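Local coordinates for protein pyruvate kinase (PDB 4DRS) that probably catalyses the last step of glycolysis, transferring the phosphate of phosphoenolpyruvate to ADP to give pyruvate and ATP, at residues S159-D170 / I195-C206; R218-K227 / C247-Y257. All blocks are in the same frame, centred on the assembly; numbering follows the deposited sequence.

How the contacts relate
Both contacts lie in the polypeptide between the third and fourth strands of the barrel and just beyond, and they follow each other in series without nesting or crossing. After barrel strand 105-109 the chain enters the small mixed sheet of the B domain, where contact 1 closes a 24-residue, mostly strand loop by pairing strand 165-168 with strand 201-202. The chain then returns to the barrel as helix 215-226; contact 2 joins it to helix 241-252, closing the 19-residue connection that carries strand 232-235. The contact centres are about 32 Å apart and their nearest atoms about 11 Å apart, without touching: one lies in the B-domain sheet, the other on the outer helices of the barrel.

Contact 1: S159-D170 / I195-C206; sequences SVQIGSTVLIAD and IGERKNMNLPGC
The carboxylate of D170 and the amide of N200 cross at a slant, their planes 33° apart. OD2 of D170 comes within 2.9 Å of ND2 of N200, but the angle is too poor for a hydrogen bond. The N200 side chain also touches R116, seen to bind ADP in this protein though no ADP is bound in this chain, so this end of the contact lies beside the nucleotide site. The pair sits at the end of an antiparallel ladder at the margin of the pyruvate kinase B-domain sheet, where strand 201-202 joins strand 165-168. L167 and N202 form the hydrogen-bonded pair: L167 N reaches N202 O at 2.8 Å and 171°, and N202 N returns to L167 O. A169 N adds a further bond to N200 O, 2.7 Å, which carries the pairing one residue past the strand.

The two faces differ. I168 and M201, a non-hydrogen-bonded pair, lie side by side with CG1 of I168 3.7 Å from CG of M201. A bend at the last torsion of M201 (chi3 97°) swings CE to CG1 of V166, which also meets L203 CD2; I185 of strand 184-188 covers V166. On the other face L167 CD1 touches P204 CG at 3.8 Å, and M299 of helix 297-300 packs on both L167 and N202. Beyond the ladder, A169 CB touches both CG2 of I195 and CD of K199, which approach roughly at right angles. At the far end the S159 carbonyl O lies 3.5 Å from both CB and SG of C206.

Contact 2: R218-K227 / C247-Y257; sequences RHDIVDFALK and CRQIISENTQY
I250 fills the apolar centre, its CG2 branch meeting CG2 of V222 at 3.7 Å and CG2 of I221 at 4.1 Å, with the side chains crossing at about a right angle. Deeper in, I221 CD1 touches the sulfur of C247; I233 and L235 of strand 232-235 lie beneath these two residues, I233 on I221 and L235 on C247. On the side toward the C-terminal end of helix 218-226, L226 CD1 rests 3.9 Å from N254 CB, and its CD2 approaches I251 CG1. The short axes of helices 218-226 and 247-252 pass 10.4 Å apart at 45°.

R218 covers the outer side of I250. Its CG lies 3.9 Å from I250 CD1, and a bend at chi3 lays the guanidinium over the same side chain, with I250 CG1 over the centre of one guanidinium face. N254 links this apolar centre to the polar edge: V222 packs on its amide, whose ND2 donates a nearly straight bond to I250 O just past the last turn of the helix, fixing the plane. OD1 of N254 in turn accepts NE2 of Q256 on an in-plane lone pair.

The polar edge is built round Y257. K227, with CG anti to its backbone N (chi1 -172°), puts that carbon 3.7 Å from the ring centroid and 8° off the normal, a CH-pi contact; Q256 CG lies off-centre over the opposite face. The hydroxyl donates to OD1 of D223, 3.0 Å away at the ring edge, nearly along that oxygen's C-O axis. Helices 215-226 and 241-252, either side of strand 232-235 in sequence, pack here as neighbours outside the closed eight-stranded parallel barrel, in the helical layer of the TIM-barrel fold.

Contact 1: S159-D170 / I195-C206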
# COMPACT_ATOMS: atom_id res chain seq x y z
N SER A 159 30.36 10.02 47.81
CA SER A 159 29.73 9.49 46.58
C SER A 159 30.50 8.32 45.96
O SER A 159 29.96 7.61 45.11
CB SER A 159 29.57 10.61 45.55
OG SER A 159 28.72 11.63 46.06
N VAL A 160 31.74 8.15 46.39
CA VAL A 160 32.56 7.02 45.94
C VAL A 160 32.86 6.06 47.09
O VAL A 160 32.55 6.35 48.25
CB VAL A 160 33.89 7.49 45.28
CG1 VAL A 160 33.61 8.32 44.03
CG2 VAL A 160 34.76 8.26 46.27
N GLN A 161 33.45 4.92 46.76
CA GLN A 161 33.98 3.99 47.76
C GLN A 161 35.35 3.48 47.31
O GLN A 161 35.72 3.65 46.15
CB GLN A 161 33.00 2.83 48.00
CG GLN A 161 32.49 2.15 46.74
CD GLN A 161 31.66 0.91 47.03
OE1 GLN A 161 30.75 0.93 47.86
NE2 GLN A 161 31.97 -0.18 46.34
N ILE A 162 36.10 2.88 48.23
CA ILE A 162 37.40 2.31 47.90
C ILE A 162 37.22 1.35 46.72
O ILE A 162 36.47 0.38 46.82
CB ILE A 162 38.04 1.56 49.10
CG1 ILE A 162 38.10 2.46 50.36
CG2 ILE A 162 39.41 0.99 48.73
CD1 ILE A 162 39.08 3.62 50.30
N GLY A 163 37.88 1.65 45.61
CA GLY A 163 37.79 0.81 44.42
C GLY A 163 36.99 1.40 43.27
O GLY A 163 37.10 0.92 42.13
N SER A 164 36.19 2.42 43.55
CA SER A 164 35.42 3.13 42.52
C SER A 164 36.33 3.79 41.49
O SER A 164 37.46 4.18 41.80
CB SER A 164 34.50 4.20 43.14
OG SER A 164 33.51 3.62 43.97
N THR A 165 35.84 3.90 40.26
CA THR A 165 36.59 4.54 39.18
C THR A 165 36.12 5.97 38.94
O THR A 165 34.92 6.24 38.87
CB THR A 165 36.53 3.73 37.87
OG1 THR A 165 35.16 3.55 37.47
CG2 THR A 165 37.18 2.36 38.04
N VAL A 166 37.08 6.89 38.83
CA VAL A 166 36.78 8.30 38.56
C VAL A 166 37.37 8.67 37.20
O VAL A 166 38.57 8.49 36.97
CB VAL A 166 37.35 9.23 39.66
CG1 VAL A 166 36.94 10.67 39.41
CG2 VAL A 166 36.90 8.78 41.04
N LEU A 167 36.51 9.16 36.31
CA LEU A 167 36.93 9.53 34.95
C LEU A 167 37.00 11.04 34.77
O LEU A 167 36.10 11.76 35.18
CB LEU A 167 35.99 8.92 33.90
CG LEU A 167 35.90 7.39 33.80
CD1 LEU A 167 34.87 6.99 32.76
CD2 LEU A 167 37.25 6.76 33.48
N ILE A 168 38.09 11.50 34.15
CA ILE A 168 38.29 12.93 33.91
C ILE A 168 38.46 13.20 32.42
O ILE A 168 39.10 12.42 31.71
CB ILE A 168 39.47 13.48 34.74
CG1 ILE A 168 39.22 13.25 36.23
CG2 ILE A 168 39.68 14.97 34.46
CD1 ILE A 168 40.38 13.56 37.15
N ALA A 169 37.86 14.30 31.96
CA ALA A 169 37.88 14.73 30.55
C ALA A 169 37.25 13.71 29.59
O ALA A 169 37.76 13.47 28.49
CB ALA A 169 39.29 15.11 30.11
N ASP A 170 36.13 13.12 30.03
CA ASP A 170 35.38 12.11 29.27
C ASP A 170 36.25 10.93 28.82
O ASP A 170 36.39 10.67 27.62
CB ASP A 170 34.64 12.74 28.08
CG ASP A 170 33.49 13.64 28.52
OD1 ASP A 170 32.58 13.16 29.23
OD2 ASP A 170 33.50 14.83 28.14
N ILE A 195 45.81 16.21 30.22
CA ILE A 195 44.56 16.96 30.43
C ILE A 195 44.80 18.42 30.84
O ILE A 195 45.87 18.76 31.35
CB ILE A 195 43.64 16.30 31.50
CG1 ILE A 195 44.41 16.05 32.80
CG2 ILE A 195 43.01 15.02 30.96
CD1 ILE A 195 43.54 16.08 34.05
N GLY A 196 43.79 19.27 30.62
CA GLY A 196 43.87 20.68 30.99
C GLY A 196 43.02 21.06 32.20
O GLY A 196 42.76 20.23 33.07
N GLU A 197 42.60 22.32 32.23
CA GLU A 197 41.78 22.86 33.32
C GLU A 197 40.29 22.70 33.01
O GLU A 197 39.92 22.38 31.87
CB GLU A 197 42.09 24.34 33.55
CG GLU A 197 43.55 24.66 33.85
CD GLU A 197 43.81 26.13 34.13
OE1 GLU A 197 44.79 26.43 34.83
OE2 GLU A 197 43.03 26.98 33.65
N ARG A 198 39.45 22.92 34.02
CA ARG A 198 37.98 22.89 33.88
C ARG A 198 37.47 21.66 33.13
O ARG A 198 36.46 21.73 32.43
CB ARG A 198 37.49 24.15 33.16
CG ARG A 198 37.55 25.45 33.95
CD ARG A 198 37.04 26.57 33.07
NE ARG A 198 37.01 27.87 33.74
CZ ARG A 198 35.97 28.34 34.43
NH1 ARG A 198 34.85 27.62 34.56
NH2 ARG A 198 36.04 29.54 35.00
N LYS A 199 38.18 20.54 33.26
CA LYS A 199 37.82 19.34 32.52
C LYS A 199 36.65 18.60 33.16
O LYS A 199 36.42 18.70 34.36
CB LYS A 199 39.03 18.42 32.36
CG LYS A 199 40.03 18.88 31.30
CD LYS A 199 39.41 18.89 29.91
CE LYS A 199 40.40 19.38 28.87
NZ LYS A 199 39.76 19.47 27.52
N ASN A 200 35.91 17.87 32.32
CA ASN A 200 34.78 17.05 32.75
C ASN A 200 35.21 15.98 33.75
O ASN A 200 36.37 15.55 33.76
CB ASN A 200 34.14 16.37 31.53
CG ASN A 200 34.01 17.31 30.34
OD1 ASN A 200 33.14 18.19 30.33
ND2 ASN A 200 34.86 17.13 29.34
N MET A 201 34.28 15.55 34.60
CA MET A 201 34.54 14.45 35.53
C MET A 201 33.33 13.53 35.59
O MET A 201 32.19 13.98 35.54
CB MET A 201 34.89 14.98 36.92
CG MET A 201 35.91 14.13 37.66
SD MET A 201 36.54 14.87 39.18
CE MET A 201 35.48 14.08 40.39
N ASN A 202 33.60 12.23 35.69
CA ASN A 202 32.54 11.22 35.69
C ASN A 202 32.73 10.18 36.79
O ASN A 202 33.86 9.79 37.10
CB ASN A 202 32.49 10.51 34.34
CG ASN A 202 32.25 11.46 33.18
OD1 ASN A 202 31.15 11.98 33.01
ND2 ASN A 202 33.28 11.68 32.37
N LEU A 203 31.61 9.74 37.36
CA LEU A 203 31.62 8.71 38.40
C LEU A 203 30.73 7.53 38.00
O LEU A 203 29.56 7.47 38.41
CB LEU A 203 31.18 9.30 39.75
CG LEU A 203 31.86 10.57 40.27
CD1 LEU A 203 31.17 11.06 41.53
CD2 LEU A 203 33.35 10.37 40.51
N PRO A 204 31.27 6.59 37.20
CA PRO A 204 30.53 5.42 36.72
C PRO A 204 29.98 4.57 37.87
O PRO A 204 30.71 4.27 38.82
CB PRO A 204 31.58 4.63 35.94
CG PRO A 204 32.59 5.64 35.52
CD PRO A 204 32.65 6.61 36.67
N GLY A 205 28.71 4.20 37.77
CA GLY A 205 28.04 3.38 38.78
C GLY A 205 27.78 4.09 40.10
O GLY A 205 27.37 3.46 41.08
N CYS A 206 28.03 5.40 40.14
CA CYS A 206 27.82 6.20 41.34
C CYS A 206 26.73 7.24 41.13
O CYS A 206 26.64 7.85 40.07
CB CYS A 206 29.13 6.87 41.78
SG CYS A 206 30.49 5.74 42.15

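Contact 2: R218-K227 / C247-Y257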
# COMPACT_ATOMS: atom_id res chain seq x y z
N ARG A 218 19.09 28.18 38.09
CA ARG A 218 17.96 29.06 38.40
C ARG A 218 18.31 30.52 38.16
O ARG A 218 17.53 31.26 37.57
CB ARG A 218 17.51 28.88 39.86
CG ARG A 218 16.92 27.52 40.20
CD ARG A 218 16.07 27.59 41.46
NE ARG A 218 15.22 28.78 41.42
CZ ARG A 218 14.02 28.88 41.99
NH1 ARG A 218 13.51 27.86 42.67
NH2 ARG A 218 13.34 30.02 41.88
N HIS A 219 19.50 30.91 38.61
CA HIS A 219 19.99 32.27 38.43
C HIS A 219 20.10 32.62 36.97
O HIS A 219 19.68 33.70 36.55
CB HIS A 219 21.32 32.46 39.15
CG HIS A 219 22.02 33.76 38.80
ND1 HIS A 219 21.67 34.95 39.35
CD2 HIS A 219 23.07 34.03 37.92
CE1 HIS A 219 22.45 35.92 38.85
NE2 HIS A 219 23.31 35.36 37.97
N ASP A 220 20.67 31.71 36.18
CA ASP A 220 20.81 31.93 34.74
C ASP A 220 19.46 31.98 34.03
O ASP A 220 19.28 32.76 33.09
CB ASP A 220 21.70 30.85 34.12
CG ASP A 220 23.12 30.89 34.63
OD1 ASP A 220 23.60 31.98 35.01
OD2 ASP A 220 23.77 29.82 34.65
N ILE A 221 18.52 31.14 34.46
CA ILE A 221 17.20 31.09 33.84
C ILE A 221 16.44 32.39 34.09
O ILE A 221 15.94 33.02 33.15
CB ILE A 221 16.37 29.88 34.34
CG1 ILE A 221 16.91 28.58 33.72
CG2 ILE A 221 14.89 30.05 33.99
CD1 ILE A 221 16.47 27.31 34.44
N VAL A 222 16.37 32.80 35.36
CA VAL A 222 15.64 33.99 35.76
C VAL A 222 16.36 35.26 35.34
O VAL A 222 15.77 36.12 34.70
CB VAL A 222 15.38 34.01 37.29
CG1 VAL A 222 14.69 35.31 37.70
CG2 VAL A 222 14.56 32.80 37.73
N ASP A 223 17.64 35.37 35.70
CA ASP A 223 18.39 36.62 35.56
C ASP A 223 19.11 36.79 34.23
O ASP A 223 19.81 37.79 34.03
CB ASP A 223 19.38 36.80 36.71
CG ASP A 223 18.69 37.17 38.01
OD1 ASP A 223 17.74 37.97 37.98
OD2 ASP A 223 19.11 36.64 39.07
N PHE A 224 18.96 35.83 33.33
CA PHE A 224 19.50 36.00 31.98
C PHE A 224 18.46 35.70 30.90
O PHE A 224 18.08 36.59 30.15
CB PHE A 224 20.78 35.19 31.79
CG PHE A 224 21.65 35.70 30.68
CD1 PHE A 224 22.74 36.51 30.95
CD2 PHE A 224 21.36 35.38 29.35
CE1 PHE A 224 23.54 36.99 29.92
CE2 PHE A 224 22.16 35.86 28.32
CZ PHE A 224 23.25 36.66 28.61
N ALA A 225 18.00 34.45 30.85
CA ALA A 225 17.01 34.01 29.85
C ALA A 225 15.70 34.80 29.92
O ALA A 225 15.22 35.32 28.92
CB ALA A 225 16.74 32.52 29.97
N LEU A 226 15.12 34.91 31.12
CA LEU A 226 13.88 35.65 31.27
C LEU A 226 14.15 37.15 31.23
O LEU A 226 13.45 37.89 30.53
CB LEU A 226 13.15 35.26 32.55
CG LEU A 226 12.65 33.81 32.62
CD1 LEU A 226 11.91 33.55 33.92
CD2 LEU A 226 11.76 33.49 31.42
N LYS A 227 15.17 37.58 31.96
CA LYS A 227 15.53 38.99 32.07
C LYS A 227 15.77 39.62 30.70
O LYS A 227 15.23 40.68 30.40
CB LYS A 227 16.75 39.16 32.98
CG LYS A 227 17.08 40.61 33.30
CD LYS A 227 18.33 40.73 34.15
CE LYS A 227 18.76 42.19 34.28
NZ LYS A 227 19.78 42.39 35.35
N CYS A 247 11.10 23.70 35.92
CA CYS A 247 11.42 24.81 35.04
C CYS A 247 10.18 25.62 34.65
O CYS A 247 10.23 26.85 34.58
CB CYS A 247 12.17 24.32 33.79
SG CYS A 247 12.89 25.66 32.82
N ARG A 248 9.06 24.93 34.41
CA ARG A 248 7.78 25.59 34.15
C ARG A 248 7.38 26.48 35.32
O ARG A 248 6.95 27.62 35.13
CB ARG A 248 6.66 24.55 33.91
CG ARG A 248 6.80 23.70 32.66
CD ARG A 248 6.29 24.39 31.40
NE ARG A 248 6.38 23.46 30.28
CZ ARG A 248 6.63 23.80 29.02
NH1 ARG A 248 6.81 25.08 28.68
NH2 ARG A 248 6.69 22.86 28.09
N GLN A 249 7.52 25.93 36.53
CA GLN A 249 7.16 26.63 37.75
C GLN A 249 8.02 27.88 37.93
O GLN A 249 7.50 28.96 38.22
CB GLN A 249 7.29 25.70 38.96
CG GLN A 249 6.73 26.29 40.25
CD GLN A 249 6.97 25.42 41.46
OE1 GLN A 249 8.03 24.81 41.61
NE2 GLN A 249 5.97 25.36 42.35
N ILE A 250 9.33 27.74 37.74
CA ILE A 250 10.25 28.88 37.80
C ILE A 250 9.81 29.99 36.84
O ILE A 250 9.73 31.15 37.23
CB ILE A 250 11.71 28.45 37.54
CG1 ILE A 250 12.23 27.58 38.69
CG2 ILE A 250 12.61 29.67 37.36
CD1 ILE A 250 13.51 26.82 38.37
N ILE A 251 9.49 29.62 35.60
CA ILE A 251 9.03 30.59 34.60
C ILE A 251 7.76 31.29 35.07
O ILE A 251 7.66 32.52 35.00
CB ILE A 251 8.84 29.94 33.21
CG1 ILE A 251 10.20 29.54 32.61
CG2 ILE A 251 8.10 30.88 32.26
CD1 ILE A 251 10.12 28.41 31.60
N SER A 252 6.79 30.52 35.58
CA SER A 252 5.52 31.09 36.02
C SER A 252 5.62 31.97 37.28
O SER A 252 4.81 32.88 37.46
CB SER A 252 4.45 30.00 36.19
OG SER A 252 4.70 29.20 37.33
N GLU A 253 6.62 31.71 38.13
CA GLU A 253 6.83 32.49 39.37
C GLU A 253 7.79 33.66 39.20
O GLU A 253 8.11 34.35 40.18
CB GLU A 253 7.41 31.60 40.47
CG GLU A 253 6.51 30.50 40.98
CD GLU A 253 7.30 29.47 41.76
OE1 GLU A 253 8.54 29.41 41.60
OE2 GLU A 253 6.68 28.72 42.54
N ASN A 254 8.28 33.87 37.98
CA ASN A 254 9.24 34.93 37.71
C ASN A 254 8.82 35.72 36.49
O ASN A 254 9.29 35.47 35.38
CB ASN A 254 10.64 34.36 37.55
CG ASN A 254 11.25 33.94 38.86
OD1 ASN A 254 11.84 34.75 39.57
ND2 ASN A 254 11.12 32.66 39.20
N THR A 255 7.94 36.69 36.72
CA THR A 255 7.40 37.53 35.66
C THR A 255 7.75 38.99 35.91
O THR A 255 7.20 39.89 35.28
CB THR A 255 5.86 37.38 35.57
OG1 THR A 255 5.27 37.80 36.80
CG2 THR A 255 5.45 35.94 35.27
N GLN A 256 8.69 39.21 36.83
CA GLN A 256 9.12 40.57 37.19
C GLN A 256 9.76 41.34 36.03
O GLN A 256 9.79 42.57 36.05
CB GLN A 256 10.05 40.57 38.42
CG GLN A 256 11.43 39.97 38.21
CD GLN A 256 11.45 38.46 38.37
OE1 GLN A 256 10.61 37.76 37.82
NE2 GLN A 256 12.43 37.95 39.12
N TYR A 257 10.26 40.61 35.04
CA TYR A 257 10.92 41.25 33.90
C TYR A 257 10.01 41.40 32.69
O TYR A 257 10.45 41.88 31.64
CB TYR A 257 12.21 40.50 33.52
CG TYR A 257 13.26 40.50 34.61
CD1 TYR A 257 13.84 41.70 35.05
CD2 TYR A 257 13.68 39.31 35.21
CE1 TYR A 257 14.80 41.71 36.04
CE2 TYR A 257 14.64 39.31 36.21
CZ TYR A 257 15.20 40.52 36.62
OH TYR A 257 16.16 40.54 37.61